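Long-range contacts in endoribonuclease ToxN (Bacillus thuringiensis, PDB 4ATO), which cleaves RNA within A-rich sequences as the toxin of a type III toxin-antitoxin system and is held in check by the ToxI RNA pseudoknot: residues P7-I12 with P38-L43; V67-F72 with Y118-E123. One frame throughout, in Å; residues are numbered along the deposited sequence.

Contact 1. Residues P7-I12 with P38-L43; sequences PKFHTI and PYVGVL. With nucleotides of chain B.
Phe9 with Val40 and His10 with Tyr39 are the paired residues of an antiparallel ladder between strands 9-12 and 38-41, neighbours in the antiparallel sheet of ToxN, whose family belongs to the SH3 clan. Phe9 and Val40 form a non-hydrogen-bonded pair, their CA atoms 4.6 Å apart. His10 and Tyr39 are the hydrogen-bonded pair: His10 N donates to Tyr39 O, and Tyr39 N returns the bond to His10 O. The ladder carries on with Gly41 N, which donates to Lys8 O at 3.0 Å. One water spreads the seam further, accepting from Lys8 N and donating to Gly41 O.

The two faces of the ladder differ. On the face of Phe9 and Val40, CG2 of the valine meets the ring at CE1, 3.5 Å away; Val40 chi1 of 174° sends its other methyl, CG1, to Pro7 CB. Helix 108-139 covers this side through Tyr118, Leu121 and Met125. On the face of Tyr39, Ile12 folds its CG1 branch back beside its own backbone N (chi1 -76°), and the end of that branch, CD1, lies 3.4 Å from Tyr39 CD1. The two side chains cross at about a right angle, with Ile12 CG1 over one face of the phenol ring. Phe52 of strand 51-56 meets the His10 ring edge-to-face.

Next to the ladder lies the RNA. Phe9 N donates to O4 of U10 of chain B at 2.7 Å and 167°, while Lys8 CD packs 3.8 Å from C5 of the same base. Because O4 is a carbonyl oxygen on uracil and an amino group would stand there on cytosine, this backbone N-H probably helps to read the base as a uracil.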
loop_
_atom_site.group_PDB
_atom_site.type_symbol
_atom_site.label_atom_id
_atom_site.label_comp_id
_atom_site.label_asym_id
_atom_site.label_seq_id
_atom_site.Cartn_x
_atom_site.Cartn_y
_atom_site.Cartn_z
ATOM N N PRO A 7 5.908 22.270 -2.663
ATOM C CA PRO A 7 5.478 23.587 -2.187
ATOM C C PRO A 7 6.629 24.554 -1.877
ATOM O O PRO A 7 7.686 24.142 -1.393
ATOM C CB PRO A 7 4.713 23.249 -0.903
ATOM C CG PRO A 7 5.322 21.974 -0.433
ATOM C CD PRO A 7 5.626 21.209 -1.680
ATOM N N LYS A 8 6.407 25.833 -2.166
ATOM C CA LYS A 8 7.327 26.895 -1.777
ATOM C C LYS A 8 6.612 27.818 -0.815
ATOM O O LYS A 8 5.464 28.193 -1.051
ATOM C CB LYS A 8 7.777 27.706 -2.993
ATOM C CG LYS A 8 8.699 26.963 -3.947
ATOM C CD LYS A 8 9.902 26.413 -3.213
ATOM C CE LYS A 8 10.882 25.759 -4.168
ATOM N NZ LYS A 8 11.991 25.088 -3.425
ATOM N N PHE A 9 7.292 28.176 0.272
ATOM C CA PHE A 9 6.779 29.158 1.211
ATOM C C PHE A 9 7.118 30.565 0.728
ATOM O O PHE A 9 8.078 30.753 -0.011
ATOM C CB PHE A 9 7.384 28.950 2.601
ATOM C CG PHE A 9 6.943 27.685 3.284
ATOM C CD1 PHE A 9 5.629 27.510 3.670
ATOM C CD2 PHE A 9 7.851 26.687 3.572
ATOM C CE1 PHE A 9 5.226 26.350 4.308
ATOM C CE2 PHE A 9 7.452 25.526 4.210
ATOM C CZ PHE A 9 6.137 25.357 4.575
ATOM N N HIS A 10 6.336 31.548 1.161
ATOM C CA HIS A 10 6.607 32.945 0.841
ATOM C C HIS A 10 6.159 33.850 1.971
ATOM O O HIS A 10 5.249 33.507 2.731
ATOM C CB HIS A 10 5.861 33.373 -0.420
ATOM C CG HIS A 10 6.236 32.601 -1.646
ATOM N ND1 HIS A 10 5.751 31.337 -1.911
ATOM C CD2 HIS A 10 7.049 32.916 -2.683
ATOM C CE1 HIS A 10 6.249 30.906 -3.056
ATOM N NE2 HIS A 10 7.044 31.843 -3.542
ATOM N N THR A 11 6.800 35.011 2.075
ATOM C CA THR A 11 6.238 36.117 2.841
ATOM C C THR A 11 5.689 37.135 1.847
ATOM O O THR A 11 6.177 37.242 0.724
ATOM C CB THR A 11 7.284 36.797 3.718
ATOM O OG1 THR A 11 8.384 37.211 2.901
ATOM C CG2 THR A 11 7.782 35.836 4.795
ATOM N N ILE A 12 4.665 37.869 2.257
ATOM C CA ILE A 12 4.056 38.860 1.388
ATOM C C ILE A 12 4.222 40.254 2.002
ATOM O O ILE A 12 4.129 40.414 3.220
ATOM C CB ILE A 12 2.572 38.512 1.100
ATOM C CG1 ILE A 12 2.488 37.365 0.088
ATOM C CG2 ILE A 12 1.838 39.693 0.493
ATOM C CD1 ILE A 12 2.663 36.002 0.649
ATOM N N PRO A 38 3.805 33.386 6.919
ATOM C CA PRO A 38 4.186 32.654 5.716
ATOM C C PRO A 38 2.958 32.123 4.992
ATOM O O PRO A 38 1.942 31.808 5.615
ATOM C CB PRO A 38 5.053 31.511 6.255
ATOM C CG PRO A 38 4.591 31.304 7.659
ATOM C CD PRO A 38 4.023 32.608 8.152
ATOM N N TYR A 39 3.068 32.064 3.672
ATOM C CA TYR A 39 2.027 31.586 2.790
ATOM C C TYR A 39 2.631 30.481 1.939
ATOM O O TYR A 39 3.818 30.519 1.620
ATOM C CB TYR A 39 1.598 32.700 1.834
ATOM C CG TYR A 39 0.698 33.767 2.420
ATOM C CD1 TYR A 39 1.169 34.659 3.374
ATOM C CD2 TYR A 39 -0.626 33.896 1.992
ATOM C CE1 TYR A 39 0.342 35.652 3.903
ATOM C CE2 TYR A 39 -1.457 34.875 2.520
ATOM C CZ TYR A 39 -0.965 35.749 3.476
ATOM O OH TYR A 39 -1.782 36.720 4.004
ATOM N N VAL A 40 1.813 29.518 1.540
ATOM C CA VAL A 40 2.256 28.480 0.622
ATOM C C VAL A 40 1.754 28.792 -0.781
ATOM O O VAL A 40 0.613 29.212 -0.965
ATOM C CB VAL A 40 1.752 27.092 1.066
ATOM C CG1 VAL A 40 2.095 26.044 0.040
ATOM C CG2 VAL A 40 2.352 26.735 2.400
ATOM N N GLY A 41 2.616 28.615 -1.772
ATOM C CA GLY A 41 2.228 28.894 -3.141
ATOM C C GLY A 41 1.388 27.776 -3.735
ATOM O O GLY A 41 1.784 26.611 -3.719
ATOM N N VAL A 42 0.217 28.132 -4.246
ATOM C CA VAL A 42 -0.608 27.204 -5.008
ATOM C C VAL A 42 0.189 26.801 -6.239
ATOM O O VAL A 42 0.783 27.661 -6.899
ATOM C CB VAL A 42 -1.936 27.860 -5.425
ATOM C CG1 VAL A 42 -2.651 27.011 -6.468
ATOM C CG2 VAL A 42 -2.828 28.065 -4.192
ATOM N N LEU A 43 0.214 25.501 -6.533
ATOM C CA LEU A 43 1.099 24.947 -7.566
ATOM C C LEU A 43 0.853 25.498 -8.974
ATOM O O LEU A 43 1.800 25.769 -9.717
ATOM C CB LEU A 43 1.035 23.411 -7.574
ATOM C CG LEU A 43 1.511 22.700 -6.297
ATOM C CD1 LEU A 43 1.568 21.193 -6.499
ATOM C CD2 LEU A 43 2.865 23.232 -5.806
ATOM P P U B 10 13.224 18.673 -2.005
ATOM O OP1 U B 10 11.783 18.611 -1.663
ATOM O OP2 U B 10 13.612 18.907 -3.419
ATOM O "O5'" U B 10 13.963 19.716 -1.072
ATOM C "C5'" U B 10 13.629 21.097 -1.116
ATOM C "C4'" U B 10 14.639 21.938 -0.378
ATOM O "O4'" U B 10 14.231 23.329 -0.449
ATOM C "C3'" U B 10 14.787 21.620 1.110
ATOM O "O3'" U B 10 16.123 21.931 1.532
ATOM C "C2'" U B 10 13.821 22.609 1.744
ATOM O "O2'" U B 10 14.079 22.891 3.098
ATOM C "C1'" U B 10 14.027 23.835 0.855
ATOM N N1 U B 10 12.878 24.751 0.809
ATOM C C2 U B 10 13.089 26.055 1.219
ATOM O O2 U B 10 14.159 26.458 1.622
ATOM N N3 U B 10 12.004 26.889 1.128
ATOM C C4 U B 10 10.740 26.539 0.694
ATOM O O4 U B 10 9.856 27.400 0.687
ATOM C C5 U B 10 10.598 25.169 0.281
ATOM C C6 U B 10 11.647 24.339 0.342
HETATM O O HOH W 1 4.360 26.098 -3.801
#

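Contact 2. Residues V67-F72 with Y118-E123; sequences VSVKLF and YLFLKE. With nucleotides of chain B; nucleotides of chain C.
Phe120 lays one face of its ring over the backbone of strand 68-72, covering Leu71 CA and Phe72 N. Leu71 CA sits 3.9 Å from the ring centroid and 18° off its normal, a CH-pi contact with the main chain. The ring is carried there by a chi1 of 175°, which sets CG opposite the backbone N and extends the side chain from the helix toward the strand. Around it, CZ comes 3.4 Å from Lys70 O, Val69 CG1 lies at the ring's edge, and CE2 lies at the edge of the Phe72 ring.

Leu71 links two helix residues: its CG packs 3.7 Å from Phe120 CD1, and its CD2 branch runs on to Leu121 CG at 3.8 Å. These side-chain contacts are apolar, but the Phe120 ring also rests on peptide groups of the strand, with CD2 3.2 Å from Phe72 O.

Charge lies on the flanks. Lys70, with its CB directed away from the helix and an extended chain, gives NZ to OP1 of U16 of chain C at 2.7 Å. From the helix, Lys122 NZ donates to OP1 of U10 of chain B at 3.0 Å; Tyr118 OH points to that same oxygen, but is modelled so close that the bond's details are doubtful, and C6 of the uracil stands over one face of the tyrosine ring. Leu119 CD2 packs against the base of A11 of chain B.

Strand 68-72, at one edge of the sheet, bonds through its backbone to strand 78-89, whose Leu82 also touches Leu121. Farther along helix 108-139, Val128 and Lys131 meet Val69, so several turns of the long helix touch this edge strand.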
loop_
_atom_site.group_PDB
_atom_site.type_symbol
_atom_site.label_atom_id
_atom_site.label_comp_id
_atom_site.label_asym_id
_atom_site.label_seq_id
_atom_site.Cartn_x
_atom_site.Cartn_y
_atom_site.Cartn_z
ATOM N N VAL A 67 -12.189 24.023 3.976
ATOM C CA VAL A 67 -11.393 25.227 3.723
ATOM C C VAL A 67 -10.113 25.287 4.546
ATOM O O VAL A 67 -9.559 26.358 4.773
ATOM C CB VAL A 67 -12.186 26.536 4.006
ATOM C CG1 VAL A 67 -13.220 26.799 2.910
ATOM C CG2 VAL A 67 -12.824 26.501 5.399
ATOM N N SER A 68 -9.628 24.142 4.989
ATOM C CA SER A 68 -8.389 24.140 5.745
ATOM C C SER A 68 -7.607 22.852 5.581
ATOM O O SER A 68 -8.150 21.803 5.235
ATOM C CB SER A 68 -8.670 24.380 7.223
ATOM O OG SER A 68 -9.699 23.541 7.658
ATOM N N VAL A 69 -6.313 22.950 5.830
ATOM C CA VAL A 69 -5.455 21.784 5.873
ATOM C C VAL A 69 -4.638 21.895 7.150
ATOM O O VAL A 69 -3.866 22.841 7.327
ATOM C CB VAL A 69 -4.528 21.725 4.641
ATOM C CG1 VAL A 69 -3.551 20.547 4.759
ATOM C CG2 VAL A 69 -5.361 21.638 3.348
ATOM N N LYS A 70 -4.839 20.947 8.051
ATOM C CA LYS A 70 -4.085 20.902 9.283
ATOM C C LYS A 70 -2.749 20.196 9.053
ATOM O O LYS A 70 -2.696 19.117 8.462
ATOM C CB LYS A 70 -4.903 20.205 10.363
ATOM C CG LYS A 70 -6.158 20.973 10.725
ATOM C CD LYS A 70 -7.098 20.196 11.639
ATOM C CE LYS A 70 -8.187 21.133 12.186
ATOM N NZ LYS A 70 -9.157 20.477 13.120
ATOM N N LEU A 71 -1.675 20.798 9.494
ATOM C CA LEU A 71 -0.364 20.199 9.404
ATOM C C LEU A 71 0.015 19.511 10.710
ATOM O O LEU A 71 -0.275 20.008 11.757
ATOM C CB LEU A 71 0.671 21.254 9.079
ATOM C CG LEU A 71 0.656 21.965 7.743
ATOM C CD1 LEU A 71 -0.361 23.076 7.724
ATOM C CD2 LEU A 71 2.024 22.500 7.425
ATOM N N PHE A 72 0.668 18.364 10.618
ATOM C CA PHE A 72 1.125 17.633 11.792
ATOM C C PHE A 72 2.585 17.228 11.631
ATOM O O PHE A 72 3.029 16.931 10.520
ATOM C CB PHE A 72 0.275 16.379 12.013
ATOM C CG PHE A 72 -1.179 16.670 12.250
ATOM C CD1 PHE A 72 -2.066 16.745 11.185
ATOM C CD2 PHE A 72 -1.653 16.876 13.535
ATOM C CE1 PHE A 72 -3.406 17.018 11.403
ATOM C CE2 PHE A 72 -2.983 17.147 13.764
ATOM C CZ PHE A 72 -3.866 17.225 12.697
ATOM N N TYR A 118 7.387 22.019 5.930
ATOM C CA TYR A 118 7.697 21.679 4.553
ATOM C C TYR A 118 7.609 20.169 4.330
ATOM O O TYR A 118 7.025 19.726 3.358
ATOM C CB TYR A 118 9.072 22.192 4.102
ATOM C CG TYR A 118 9.395 21.710 2.706
ATOM C CD1 TYR A 118 8.757 22.269 1.599
ATOM C CD2 TYR A 118 10.289 20.666 2.491
ATOM C CE1 TYR A 118 9.018 21.826 0.312
ATOM C CE2 TYR A 118 10.557 20.208 1.201
ATOM C CZ TYR A 118 9.916 20.800 0.115
ATOM O OH TYR A 118 10.156 20.368 -1.173
ATOM N N LEU A 119 8.190 19.381 5.228
ATOM C CA LEU A 119 8.175 17.939 5.037
ATOM C C LEU A 119 6.747 17.398 5.055
ATOM O O LEU A 119 6.418 16.521 4.267
ATOM C CB LEU A 119 9.056 17.224 6.055
ATOM C CG LEU A 119 10.564 17.514 6.002
ATOM C CD1 LEU A 119 11.300 16.664 7.028
ATOM C CD2 LEU A 119 11.133 17.266 4.625
ATOM N N PHE A 120 5.892 17.935 5.924
ATOM C CA PHE A 120 4.493 17.511 5.923
ATOM C C PHE A 120 3.811 17.886 4.602
ATOM O O PHE A 120 3.079 17.078 4.025
ATOM C CB PHE A 120 3.694 18.118 7.084
ATOM C CG PHE A 120 2.217 17.782 7.035
ATOM C CD1 PHE A 120 1.324 18.588 6.334
ATOM C CD2 PHE A 120 1.735 16.631 7.650
ATOM C CE1 PHE A 120 -0.034 18.263 6.262
ATOM C CE2 PHE A 120 0.384 16.297 7.595
ATOM C CZ PHE A 120 -0.509 17.116 6.897
ATOM N N LEU A 121 4.036 19.112 4.137
ATOM C CA LEU A 121 3.286 19.623 2.993
ATOM C C LEU A 121 3.655 18.922 1.705
ATOM O O LEU A 121 2.798 18.703 0.866
ATOM C CB LEU A 121 3.445 21.136 2.838
ATOM C CG LEU A 121 2.496 21.930 3.743
ATOM C CD1 LEU A 121 2.785 23.410 3.643
ATOM C CD2 LEU A 121 1.031 21.649 3.407
ATOM N N LYS A 122 4.920 18.543 1.549
ATOM C CA LYS A 122 5.299 17.882 0.309
ATOM C C LYS A 122 4.614 16.520 0.166
ATOM O O LYS A 122 4.534 15.989 -0.923
ATOM C CB LYS A 122 6.825 17.787 0.143
ATOM C CG LYS A 122 7.500 16.694 0.923
ATOM C CD LYS A 122 9.032 16.782 0.808
ATOM C CE LYS A 122 9.555 16.216 -0.505
ATOM N NZ LYS A 122 11.033 15.947 -0.412
ATOM N N GLU A 123 4.105 15.967 1.262
ATOM C CA GLU A 123 3.357 14.715 1.182
ATOM C C GLU A 123 1.854 14.963 1.023
ATOM O O GLU A 123 1.101 14.045 0.715
ATOM C CB GLU A 123 3.619 13.842 2.415
ATOM C CG GLU A 123 5.079 13.428 2.581
ATOM C CD GLU A 123 5.659 12.773 1.325
ATOM O OE1 GLU A 123 5.027 11.838 0.787
ATOM O OE2 GLU A 123 6.744 13.201 0.873
ATOM P P U B 10 13.224 18.673 -2.005
ATOM O OP1 U B 10 11.783 18.611 -1.663
ATOM O OP2 U B 10 13.612 18.907 -3.419
ATOM O "O5'" U B 10 13.963 19.716 -1.072
ATOM C "C5'" U B 10 13.629 21.097 -1.116
ATOM C "C4'" U B 10 14.639 21.938 -0.378
ATOM O "O4'" U B 10 14.231 23.329 -0.449
ATOM C "C3'" U B 10 14.787 21.620 1.110
ATOM O "O3'" U B 10 16.123 21.931 1.532
ATOM C "C2'" U B 10 13.821 22.609 1.744
ATOM O "O2'" U B 10 14.079 22.891 3.098
ATOM C "C1'" U B 10 14.027 23.835 0.855
ATOM N N1 U B 10 12.878 24.751 0.809
ATOM C C2 U B 10 13.089 26.055 1.219
ATOM O O2 U B 10 14.159 26.458 1.622
ATOM N N3 U B 10 12.004 26.889 1.128
ATOM C C4 U B 10 10.740 26.539 0.694
ATOM O O4 U B 10 9.856 27.400 0.687
ATOM C C5 U B 10 10.598 25.169 0.281
ATOM C C6 U B 10 11.647 24.339 0.342
ATOM P P U C 16 -9.203 17.128 14.839
ATOM O OP1 U C 16 -8.394 18.364 14.693
ATOM O OP2 U C 16 -10.676 17.230 14.754
ATOM O "O5'" U C 16 -8.679 16.016 13.830
ATOM C "C5'" U C 16 -7.291 15.762 13.684
ATOM C "C4'" U C 16 -7.032 14.615 12.742
ATOM O "O4'" U C 16 -7.670 13.402 13.241
ATOM C "C3'" U C 16 -7.606 14.761 11.342
ATOM O "O3'" U C 16 -6.859 15.634 10.511
ATOM C "C2'" U C 16 -7.647 13.317 10.862
ATOM O "O2'" U C 16 -6.351 12.858 10.514
ATOM C "C1'" U C 16 -8.090 12.601 12.142
ATOM N N1 U C 16 -9.561 12.457 12.183
ATOM C C2 U C 16 -10.092 11.455 11.391
ATOM O O2 U C 16 -9.401 10.693 10.731
ATOM N N3 U C 16 -11.463 11.365 11.406
ATOM C C4 U C 16 -12.333 12.189 12.098
ATOM O O4 U C 16 -13.544 11.997 12.004
ATOM C C5 U C 16 -11.708 13.220 12.870
ATOM C C6 U C 16 -10.374 13.324 12.882
ATOM P P A B 11 17.231 20.771 1.657
ATOM O OP1 A B 11 18.533 21.436 1.910
ATOM O OP2 A B 11 17.098 19.896 0.466
ATOM O "O5'" A B 11 16.765 19.986 2.951
ATOM C "C5'" A B 11 16.715 20.627 4.218
ATOM C "C4'" A B 11 17.264 19.736 5.295
ATOM O "O4'" A B 11 16.275 18.731 5.633
ATOM C "C3'" A B 11 18.526 18.975 4.915
ATOM O "O3'" A B 11 19.341 18.834 6.060
ATOM C "C2'" A B 11 17.999 17.612 4.501
ATOM O "O2'" A B 11 18.935 16.567 4.631
ATOM C "C1'" A B 11 16.813 17.436 5.444
ATOM N N9 A B 11 15.746 16.602 4.900
ATOM C C8 A B 11 15.154 16.759 3.673
ATOM N N7 A B 11 14.204 15.882 3.442
ATOM C C5 A B 11 14.142 15.122 4.597
ATOM C C6 A B 11 13.332 14.037 4.968
ATOM N N6 A B 11 12.391 13.521 4.171
ATOM N N1 A B 11 13.531 13.486 6.189
ATOM C C2 A B 11 14.482 14.014 6.967
ATOM N N3 A B 11 15.304 15.034 6.722
ATOM C C4 A B 11 15.090 15.548 5.506
#

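Overall arrangement
Helix 108-139 joins the two contacts, whose centres lie 12 Å apart; both use strands of one sheet, contact 1 two inner strands and contact 2 the edge strand 68-72. They touch directly where Val40 CG2 meets Leu121 CD1 at 3.6 Å and Phe9 CE2 meets Tyr118 CB at 3.7 Å, while Pro7 O approaches Tyr118 CE1 to 3.2 Å. Together they hold one nucleotide of the antitoxin: 7-12 bonds to the base of U10 of chain B, Lys122 bonds to its phosphate and the Tyr118 ring lies against its base. From strand 68-72, Lys70 and Phe72 instead reach a nucleotide of chain C, consistent with ToxI RNA linking toxin molecules in the triangular heterohexamer.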